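Local atomic coordinates of glycoside hydrolase family 43 (Halothermothrix orenii, PDB entry 4QQS), a protein that hydrolyses glycosidic bonds, with alpha-L-arabinofuranosidase activity, as a five-bladed beta-propeller enzyme that probably takes part in xylan degradation. Residues S123-H128 with Y140-C145; H154-Y159 with W191-G196; L96-A101 with P116-G121. One frame throughout, in Å; residues are numbered along the deposited sequence. Where two conformers were deposited one is given.

Contact 1 of 3, residues S123-H128 with Y140-C145; sequences SFIDAH and YYVKDC
Ile125 and Val142 sit opposite one another as an antiparallel hydrogen-bonded pair, Ile125 N giving to Val142 O at 3.1 Å and Val142 N to Ile125 O at 2.9 Å. Their side chains run abreast on one face of the sheet, and beyond them Ile125 CD1 comes to 3.6 Å from OD1 of Asp144, whose OD2 is hydrogen-bonded to Ser146. Phe124 occupies the other face. Its CB lies 3.6 Å from Val142 O; with CG beside the backbone N (chi1 -59°), CD1 stays near that oxygen and meets Tyr141 CD1 at 3.9 Å, while CE1 leans on Lys143 CG at 3.9 Å. The Phe124 and Tyr141 side chains run the same way, their ring planes inclined at 69°. Past Ile125 the register slips by one residue, and His128 N picks up Tyr140 O at 2.8 Å. Asp126 lies in the slip with a positive phi (63°), its CB against Val142 CG2 at 3.7 Å and its OD2 accepting from the backbone N of Gly196. The result is a beta hairpin of the propeller that carries a beta bulge and presents an aspartate predicted to orient the proton donor and the substrate in the active site.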
loop_
_atom_site.group_PDB
_atom_site.type_symbol
_atom_site.label_atom_id
_atom_site.label_comp_id
_atom_site.label_asym_id
_atom_site.label_seq_id
_atom_site.Cartn_x
_atom_site.Cartn_y
_atom_site.Cartn_z
ATOM N N SER A 123 2.745 15.667 8.748
ATOM C CA SER A 123 2.915 14.837 7.568
ATOM C C SER A 123 2.160 13.517 7.670
ATOM O O SER A 123 2.289 12.776 8.655
ATOM C CB SER A 123 4.397 14.579 7.312
ATOM O OG SER A 123 5.016 15.739 6.758
ATOM N N PHE A 124 1.386 13.227 6.624
ATOM C CA PHE A 124 0.575 12.023 6.528
ATOM C C PHE A 124 0.779 11.401 5.162
ATOM O O PHE A 124 0.820 12.112 4.156
ATOM C CB PHE A 124 -0.915 12.350 6.730
ATOM C CG PHE A 124 -1.197 12.991 8.041
ATOM C CD1 PHE A 124 -1.431 12.217 9.158
ATOM C CD2 PHE A 124 -1.200 14.369 8.180
ATOM C CE1 PHE A 124 -1.667 12.806 10.387
ATOM C CE2 PHE A 124 -1.440 14.961 9.407
ATOM C CZ PHE A 124 -1.679 14.185 10.505
ATOM N N ILE A 125 0.883 10.072 5.140
ATOM C CA ILE A 125 1.106 9.321 3.914
ATOM C C ILE A 125 0.382 7.974 3.970
ATOM O O ILE A 125 -0.220 7.611 4.986
ATOM C CB ILE A 125 2.622 9.060 3.652
ATOM C CG1 ILE A 125 3.219 8.068 4.660
ATOM C CG2 ILE A 125 3.417 10.371 3.639
ATOM C CD1 ILE A 125 4.596 7.578 4.284
ATOM N N ASP A 126 0.436 7.236 2.867
ATOM C CA ASP A 126 0.033 5.835 2.844
ATOM C C ASP A 126 -1.444 5.618 3.160
ATOM O O ASP A 126 -1.823 4.608 3.754
ATOM C CB ASP A 126 0.900 4.962 3.762
ATOM C CG ASP A 126 2.266 4.642 3.187
ATOM O OD1 ASP A 126 2.555 5.022 2.042
ATOM O OD2 ASP A 126 3.062 3.998 3.907
ATOM N N ALA A 127 -2.300 6.518 2.691
ATOM C CA ALA A 127 -3.729 6.306 2.824
ATOM C C ALA A 127 -4.181 5.015 2.143
ATOM O O ALA A 127 -3.712 4.646 1.062
ATOM C CB ALA A 127 -4.500 7.466 2.248
ATOM N N HIS A 128 -5.133 4.362 2.792
ATOM C CA HIS A 128 -5.732 3.134 2.314
ATOM C C HIS A 128 -7.201 3.178 2.711
ATOM O O HIS A 128 -7.517 3.239 3.886
ATOM C CB HIS A 128 -5.049 1.933 2.959
ATOM C CG HIS A 128 -5.750 0.645 2.693
ATOM N ND1 HIS A 128 -5.735 0.031 1.464
ATOM C CD2 HIS A 128 -6.524 -0.131 3.494
ATOM C CE1 HIS A 128 -6.478 -1.064 1.519
ATOM N NE2 HIS A 128 -6.960 -1.192 2.739
ATOM N N TYR A 140 -7.285 4.169 6.564
ATOM C CA TYR A 140 -6.102 3.854 7.356
ATOM C C TYR A 140 -4.986 4.701 6.775
ATOM O O TYR A 140 -4.860 4.794 5.571
ATOM C CB TYR A 140 -5.770 2.350 7.226
ATOM C CG TYR A 140 -6.847 1.479 7.801
ATOM C CD1 TYR A 140 -7.969 1.138 7.063
ATOM C CD2 TYR A 140 -6.771 1.027 9.101
ATOM C CE1 TYR A 140 -8.995 0.392 7.621
ATOM C CE2 TYR A 140 -7.782 0.264 9.666
ATOM C CZ TYR A 140 -8.902 -0.048 8.922
ATOM O OH TYR A 140 -9.946 -0.763 9.434
ATOM N N TYR A 141 -4.196 5.342 7.625
ATOM C CA TYR A 141 -3.162 6.231 7.125
ATOM C C TYR A 141 -2.039 6.344 8.138
ATOM O O TYR A 141 -2.187 5.968 9.293
ATOM C CB TYR A 141 -3.744 7.609 6.794
ATOM C CG TYR A 141 -4.429 8.290 7.959
ATOM C CD1 TYR A 141 -3.737 9.132 8.802
ATOM C CD2 TYR A 141 -5.773 8.079 8.228
ATOM C CE1 TYR A 141 -4.363 9.761 9.865
ATOM C CE2 TYR A 141 -6.406 8.698 9.299
ATOM C CZ TYR A 141 -5.698 9.544 10.108
ATOM O OH TYR A 141 -6.284 10.179 11.190
ATOM N N VAL A 142 -0.915 6.877 7.685
ATOM C CA VAL A 142 0.283 6.967 8.496
ATOM C C VAL A 142 0.540 8.408 8.919
ATOM O O VAL A 142 0.572 9.317 8.089
ATOM C CB VAL A 142 1.502 6.442 7.722
ATOM C CG1 VAL A 142 2.789 6.678 8.485
ATOM C CG2 VAL A 142 1.322 4.947 7.433
ATOM N N LYS A 143 0.723 8.592 10.225
ATOM C CA LYS A 143 1.271 9.822 10.797
ATOM C C LYS A 143 2.781 9.638 10.764
ATOM O O LYS A 143 3.335 8.855 11.511
ATOM C CB LYS A 143 0.732 10.013 12.217
ATOM C CG LYS A 143 1.033 11.360 12.849
ATOM C CD LYS A 143 0.416 11.468 14.257
ATOM C CE LYS A 143 0.464 12.888 14.780
ATOM N NZ LYS A 143 0.079 13.019 16.190
ATOM N N ASP A 144 3.407 10.304 9.787
ATOM C CA ASP A 144 4.756 9.972 9.365
ATOM C C ASP A 144 5.841 10.409 10.345
ATOM O O ASP A 144 5.803 11.507 10.908
ATOM C CB ASP A 144 5.013 10.602 7.998
ATOM C CG ASP A 144 6.340 10.185 7.395
ATOM O OD1 ASP A 144 6.458 9.021 6.965
ATOM O OD2 ASP A 144 7.249 11.043 7.348
ATOM N N CYS A 145 6.832 9.536 10.511
ATOM C CA CYS A 145 7.992 9.767 11.369
ATOM C C CYS A 145 8.704 11.098 11.156
ATOM O O CYS A 145 9.291 11.605 12.108
ATOM C CB CYS A 145 8.987 8.621 11.187
ATOM S SG CYS A 145 9.592 8.430 9.517
HETATM O O HOH W 1 3.800 13.567 10.808
#

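Contact 2 of 3, residues H154-Y159 with W191-G196; sequences HISQIY and WQWNEG
A parallel strand pairing joins strands 153-162 and 191-202, the segments 154-159 and 191-196 running at 15° to each other. Three backbone bonds make it: Gln192 N to His154 O at 2.9 Å, Ser156 N to Gln192 O, and Asn194 N to Ser156 O at 3.1 Å, the last with its donor well above the carbonyl plane. At the outer end His154 (chi1 -81°) and Trp191 both hold CG beside their own backbone N, so the side chains leave the sheet alike and their rings form an offset stack, centroids 4.0 Å and planes 8° apart. The imidazole covers the six-membered ring around CZ2 and CH2, and His154 CB adds a CH-pi contact 3.5 Å from that ring's centroid. In this propeller, where most neighbouring strands run antiparallel, the pairing is consistent with a seam between consecutive blades: 153-162 also pairs antiparallel with 137-143, and 191-202 with 205-212. Further along, Ser156 OG nears Trp193 CD1 at 3.6 Å; it accepts from Cys145 N and donates to a water at 2.6 Å. That water lies in plane at the edge of the indole and donates to OE1 of Glu195, the predicted proton donor, at 2.7 Å. Tyr220 binds OE2, so each carboxylate oxygen has a hydrogen-bond partner. Ile158 lays CG1 against Asn194 O at 3.5 Å.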
loop_
_atom_site.group_PDB
_atom_site.type_symbol
_atom_site.label_atom_id
_atom_site.label_comp_id
_atom_site.label_asym_id
_atom_site.label_seq_id
_atom_site.Cartn_x
_atom_site.Cartn_y
_atom_site.Cartn_z
ATOM N N HIS A 154 11.556 9.049 16.354
ATOM C CA HIS A 154 10.817 9.448 15.155
ATOM C C HIS A 154 10.056 8.222 14.699
ATOM O O HIS A 154 10.670 7.224 14.317
ATOM C CB HIS A 154 11.763 9.886 14.040
ATOM C CG HIS A 154 12.254 11.295 14.165
ATOM N ND1 HIS A 154 13.317 11.645 14.963
ATOM C CD2 HIS A 154 11.841 12.445 13.577
ATOM C CE1 HIS A 154 13.547 12.944 14.865
ATOM N NE2 HIS A 154 12.665 13.454 14.026
ATOM N N ILE A 155 8.728 8.273 14.754
ATOM C CA ILE A 155 7.929 7.061 14.658
ATOM C C ILE A 155 6.745 7.241 13.725
ATOM O O ILE A 155 5.980 8.203 13.852
ATOM C CB ILE A 155 7.484 6.599 16.082
ATOM C CG1 ILE A 155 6.787 5.244 16.045
ATOM C CG2 ILE A 155 6.654 7.653 16.789
ATOM C CD1 ILE A 155 6.717 4.577 17.422
ATOM N N SER A 156 6.617 6.321 12.770
ATOM C CA SER A 156 5.441 6.256 11.917
ATOM C C SER A 156 4.399 5.350 12.545
ATOM O O SER A 156 4.677 4.186 12.845
ATOM C CB SER A 156 5.796 5.766 10.514
ATOM O OG SER A 156 6.500 6.768 9.801
ATOM N N GLN A 157 3.214 5.909 12.775
ATOM C CA GLN A 157 2.075 5.214 13.372
ATOM C C GLN A 157 0.938 5.121 12.363
ATOM O O GLN A 157 0.755 6.042 11.563
ATOM C CB GLN A 157 1.544 6.007 14.566
ATOM C CG GLN A 157 2.534 6.332 15.657
ATOM C CD GLN A 157 1.887 7.250 16.675
ATOM O OE1 GLN A 157 1.465 8.352 16.332
ATOM N NE2 GLN A 157 1.741 6.779 17.908
ATOM N N ILE A 158 0.169 4.034 12.419
ATOM C CA ILE A 158 -1.020 3.901 11.589
ATOM C C ILE A 158 -2.266 4.221 12.397
ATOM O O ILE A 158 -2.481 3.623 13.450
ATOM C CB ILE A 158 -1.110 2.496 10.972
ATOM C CG1 ILE A 158 0.056 2.273 10.003
ATOM C CG2 ILE A 158 -2.446 2.288 10.253
ATOM C CD1 ILE A 158 0.290 0.815 9.622
ATOM N N TYR A 159 -3.043 5.173 11.885
ATOM C CA TYR A 159 -4.323 5.575 12.432
ATOM C C TYR A 159 -5.439 5.119 11.505
ATOM O O TYR A 159 -5.226 4.851 10.327
ATOM C CB TYR A 159 -4.376 7.106 12.597
ATOM C CG TYR A 159 -3.541 7.609 13.740
ATOM C CD1 TYR A 159 -2.171 7.804 13.592
ATOM C CD2 TYR A 159 -4.107 7.869 14.978
ATOM C CE1 TYR A 159 -1.382 8.232 14.631
ATOM C CE2 TYR A 159 -3.320 8.306 16.038
ATOM C CZ TYR A 159 -1.964 8.482 15.854
ATOM O OH TYR A 159 -1.194 8.912 16.910
ATOM N N TRP A 191 14.660 5.702 14.638
ATOM C CA TRP A 191 13.581 5.869 13.674
ATOM C C TRP A 191 12.888 4.523 13.585
ATOM O O TRP A 191 13.562 3.488 13.457
ATOM C CB TRP A 191 14.154 6.270 12.306
ATOM C CG TRP A 191 14.676 7.669 12.283
ATOM C CD1 TRP A 191 15.823 8.128 12.859
ATOM C CD2 TRP A 191 14.058 8.801 11.659
ATOM N NE1 TRP A 191 15.946 9.477 12.649
ATOM C CE2 TRP A 191 14.875 9.919 11.918
ATOM C CE3 TRP A 191 12.893 8.980 10.912
ATOM C CZ2 TRP A 191 14.557 11.203 11.462
ATOM C CZ3 TRP A 191 12.584 10.248 10.462
ATOM C CH2 TRP A 191 13.403 11.340 10.744
ATOM N N GLN A 192 11.557 4.528 13.626
ATOM C CA GLN A 192 10.769 3.292 13.641
ATOM C C GLN A 192 9.526 3.469 12.794
ATOM O O GLN A 192 8.915 4.544 12.788
ATOM C CB GLN A 192 10.356 2.931 15.071
ATOM C CG GLN A 192 11.532 2.759 16.018
ATOM C CD GLN A 192 11.124 2.381 17.409
ATOM O OE1 GLN A 192 10.016 1.900 17.633
ATOM N NE2 GLN A 192 12.046 2.553 18.351
ATOM N N TRP A 193 9.143 2.415 12.081
ATOM C CA TRP A 193 8.030 2.489 11.148
ATOM C C TRP A 193 7.021 1.364 11.272
ATOM O O TRP A 193 7.390 0.190 11.297
ATOM C CB TRP A 193 8.532 2.412 9.700
ATOM C CG TRP A 193 9.456 3.484 9.264
ATOM C CD1 TRP A 193 9.146 4.608 8.582
ATOM C CD2 TRP A 193 10.888 3.500 9.445
ATOM N NE1 TRP A 193 10.293 5.320 8.318
ATOM C CE2 TRP A 193 11.374 4.664 8.850
ATOM C CE3 TRP A 193 11.798 2.620 10.055
ATOM C CZ2 TRP A 193 12.735 4.991 8.857
ATOM C CZ3 TRP A 193 13.135 2.932 10.053
ATOM C CH2 TRP A 193 13.589 4.111 9.469
ATOM N N ASN A 194 5.744 1.745 11.270
ATOM C CA ASN A 194 4.672 0.891 10.761
ATOM C C ASN A 194 4.012 1.711 9.656
ATOM O O ASN A 194 3.531 2.828 9.911
ATOM C CB ASN A 194 3.601 0.548 11.807
ATOM C CG ASN A 194 3.984 -0.529 12.831
ATOM O OD1 ASN A 194 3.180 -0.800 13.719
ATOM N ND2 ASN A 194 5.157 -1.144 12.721
ATOM N N GLU A 195 4.000 1.177 8.438
ATOM C CA GLU A 195 3.468 1.937 7.318
ATOM C C GLU A 195 2.837 0.999 6.303
ATOM O O GLU A 195 2.763 -0.205 6.505
ATOM C CB GLU A 195 4.535 2.864 6.715
ATOM C CG GLU A 195 5.696 2.120 6.093
ATOM C CD GLU A 195 6.825 3.028 5.583
ATOM O OE1 GLU A 195 6.755 4.264 5.726
ATOM O OE2 GLU A 195 7.797 2.487 5.012
ATOM N N GLY A 196 2.320 1.563 5.226
ATOM C CA GLY A 196 1.724 0.739 4.195
ATOM C C GLY A 196 0.596 -0.194 4.604
ATOM O O GLY A 196 0.583 -1.361 4.203
HETATM O O HOH W 2 5.965 6.314 7.293
#

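Contact 3 of 3, residues L96-A101 with P116-G121; sequences LKIALA and PLFDRG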
loop_
_atom_site.group_PDB
_atom_site.type_symbol
_atom_site.label_atom_id
_atom_site.label_comp_id
_atom_site.label_asym_id
_atom_site.label_seq_id
_atom_site.Cartn_x
_atom_site.Cartn_y
_atom_site.Cartn_z
ATOM N N LEU A 96 3.796 16.794 4.185
ATOM C CA LEU A 96 3.199 15.750 3.351
ATOM C C LEU A 96 1.730 15.615 3.711
ATOM O O LEU A 96 1.400 15.533 4.894
ATOM C CB LEU A 96 3.887 14.408 3.581
ATOM C CG LEU A 96 5.388 14.411 3.283
ATOM C CD1 LEU A 96 6.016 13.119 3.746
ATOM C CD2 LEU A 96 5.651 14.650 1.808
ATOM N N LYS A 97 0.847 15.583 2.719
ATOM C CA LYS A 97 -0.587 15.482 2.970
ATOM C C LYS A 97 -1.213 14.503 2.002
ATOM O O LYS A 97 -0.749 14.314 0.875
ATOM C CB LYS A 97 -1.260 16.853 2.838
ATOM C CG LYS A 97 -0.602 17.946 3.674
ATOM C CD LYS A 97 -1.232 19.319 3.471
ATOM C CE LYS A 97 -0.378 20.389 4.119
ATOM N NZ LYS A 97 -0.868 21.758 3.802
ATOM N N ILE A 98 -2.286 13.881 2.476
ATOM C CA ILE A 98 -3.096 12.995 1.662
ATOM C C ILE A 98 -4.064 13.821 0.817
ATOM O O ILE A 98 -4.570 14.856 1.274
ATOM C CB ILE A 98 -3.797 11.997 2.587
ATOM C CG1 ILE A 98 -2.742 11.027 3.126
ATOM C CG2 ILE A 98 -4.936 11.251 1.893
ATOM C CD1 ILE A 98 -3.149 10.342 4.410
ATOM N N ALA A 99 -4.281 13.365 -0.416
ATOM C CA ALA A 99 -5.218 13.953 -1.356
ATOM C C ALA A 99 -6.119 12.862 -1.925
ATOM O O ALA A 99 -5.760 11.681 -1.947
ATOM C CB ALA A 99 -4.468 14.638 -2.485
ATOM N N LEU A 100 -7.281 13.295 -2.406
ATOM C CA LEU A 100 -8.284 12.442 -3.023
ATOM C C LEU A 100 -8.614 12.947 -4.426
ATOM O O LEU A 100 -8.900 14.133 -4.609
ATOM C CB LEU A 100 -9.554 12.455 -2.176
ATOM C CG LEU A 100 -10.691 11.530 -2.619
ATOM C CD1 LEU A 100 -10.307 10.075 -2.427
ATOM C CD2 LEU A 100 -11.980 11.846 -1.869
ATOM N N ALA A 101 -8.599 12.032 -5.391
ATOM C CA ALA A 101 -8.887 12.315 -6.794
ATOM C C ALA A 101 -9.849 11.253 -7.321
ATOM O O ALA A 101 -10.024 10.201 -6.701
ATOM C CB ALA A 101 -7.610 12.311 -7.606
ATOM N N PRO A 116 -5.511 19.204 -0.272
ATOM C CA PRO A 116 -5.422 17.981 0.535
ATOM C C PRO A 116 -6.785 17.514 1.043
ATOM O O PRO A 116 -7.737 18.304 1.184
ATOM C CB PRO A 116 -4.547 18.407 1.706
ATOM C CG PRO A 116 -4.864 19.845 1.895
ATOM C CD PRO A 116 -5.092 20.390 0.498
ATOM N N LEU A 117 -6.866 16.230 1.357
ATOM C CA LEU A 117 -8.087 15.647 1.894
ATOM C C LEU A 117 -8.326 16.138 3.328
ATOM O O LEU A 117 -9.471 16.403 3.717
ATOM C CB LEU A 117 -7.973 14.126 1.851
ATOM C CG LEU A 117 -9.140 13.346 2.446
ATOM C CD1 LEU A 117 -10.461 13.649 1.739
ATOM C CD2 LEU A 117 -8.838 11.861 2.387
ATOM N N PHE A 118 -7.250 16.240 4.101
ATOM C CA PHE A 118 -7.285 16.825 5.434
ATOM C C PHE A 118 -5.919 17.436 5.700
ATOM O O PHE A 118 -4.949 17.123 5.002
ATOM C CB PHE A 118 -7.680 15.804 6.521
ATOM C CG PHE A 118 -6.705 14.660 6.714
ATOM C CD1 PHE A 118 -6.800 13.518 5.932
ATOM C CD2 PHE A 118 -5.720 14.696 7.706
ATOM C CE1 PHE A 118 -5.929 12.442 6.121
ATOM C CE2 PHE A 118 -4.862 13.624 7.903
ATOM C CZ PHE A 118 -4.969 12.504 7.099
ATOM N N ASP A 119 -5.844 18.319 6.691
ATOM C CA ASP A 119 -4.618 19.061 6.944
ATOM C C ASP A 119 -4.554 19.396 8.419
ATOM O O ASP A 119 -5.427 20.096 8.930
ATOM C CB ASP A 119 -4.612 20.331 6.084
ATOM C CG ASP A 119 -3.284 21.054 6.084
ATOM O OD1 ASP A 119 -2.370 20.676 6.853
ATOM O OD2 ASP A 119 -3.157 22.006 5.276
ATOM N N ARG A 120 -3.535 18.873 9.097
ATOM C CA ARG A 120 -3.358 19.072 10.534
ATOM C C ARG A 120 -1.966 19.624 10.850
ATOM O O ARG A 120 -1.480 19.488 11.977
ATOM C CB ARG A 120 -3.611 17.763 11.284
ATOM C CG ARG A 120 -4.986 17.208 11.044
ATOM C CD ARG A 120 -5.120 15.782 11.527
ATOM N NE ARG A 120 -6.404 15.243 11.104
ATOM C CZ ARG A 120 -6.687 13.943 11.071
ATOM N NH1 ARG A 120 -5.799 13.048 11.485
ATOM N NH2 ARG A 120 -7.861 13.537 10.619
ATOM N N GLY A 121 -1.316 20.236 9.863
ATOM C CA GLY A 121 -0.016 20.832 10.092
ATOM C C GLY A 121 1.096 19.830 10.337
ATOM O O GLY A 121 2.119 20.167 10.916
HETATM O O HOH W 3 -3.242 14.876 5.100
#
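One direct backbone bond, Leu117 N to Ile98 O at 2.7 Å, ties the irregular segment 116-121 to strand 96-101 just after the cis peptide before Pro116, and a water extends the link by accepting from Ile98 N at 3.0 Å and donating to Phe118 O at 2.8 Å. The same water rests over the centre of one face of the Phe118 ring. Lys97 sends its extended chain past the proline, CB against Pro116 CB at 3.8 Å, to a salt bridge between NZ and Asp119 OD2 at 2.7 Å. The ammonium meets the carboxylate from above its plane, 45° out of it, and also bridges to Asp91 and Asp93, so three acidic groups probably share this one positive charge. Asp119 OD1 turns to its own chain and accepts from Gly121 N at 3.2 Å, closing an Asx turn that helps, with Lys97, to set the carboxylate's rotation. In one of two conformers, Ile98 CG2 lies 4.0 Å from Leu117 CD2 and CD1 3.9 Å from Phe118 CE1, contacts that are therefore tentative. Phe118 CG stands between its backbone N and carbonyl carbon (chi1 64°), which turns the ring toward Ile98 and edge-to-face with Phe124. The arrangement belongs to the connecting loop of the beta-propeller that folds back over a strand of one four-stranded antiparallel sheet before the chain enters strand 124-131.

Overall arrangement
Contacts 1 and 2 share one sheet, in which strands 137-143 and 153-162 are neighbours, joined by Tyr141 O and Tyr159 N. They also meet at the predicted catalytic centre, where the acidic residues that each contributes adjoin. Contact 1 is almost wholly buried; contact 2 runs from buried polar groups to an exposed tryptophan. The centre of contact 3 lies about 17 Å from the centre of the chain, with its salt bridge toward the surface and an apolar inner side. It reaches contact 1 through aromatic packing and through Arg120 on the Tyr141 hydroxyl, but does not touch contact 2. Regular backbone pairing dominates the first two; in the third a salt bridge and a water supplement a single direct backbone bond.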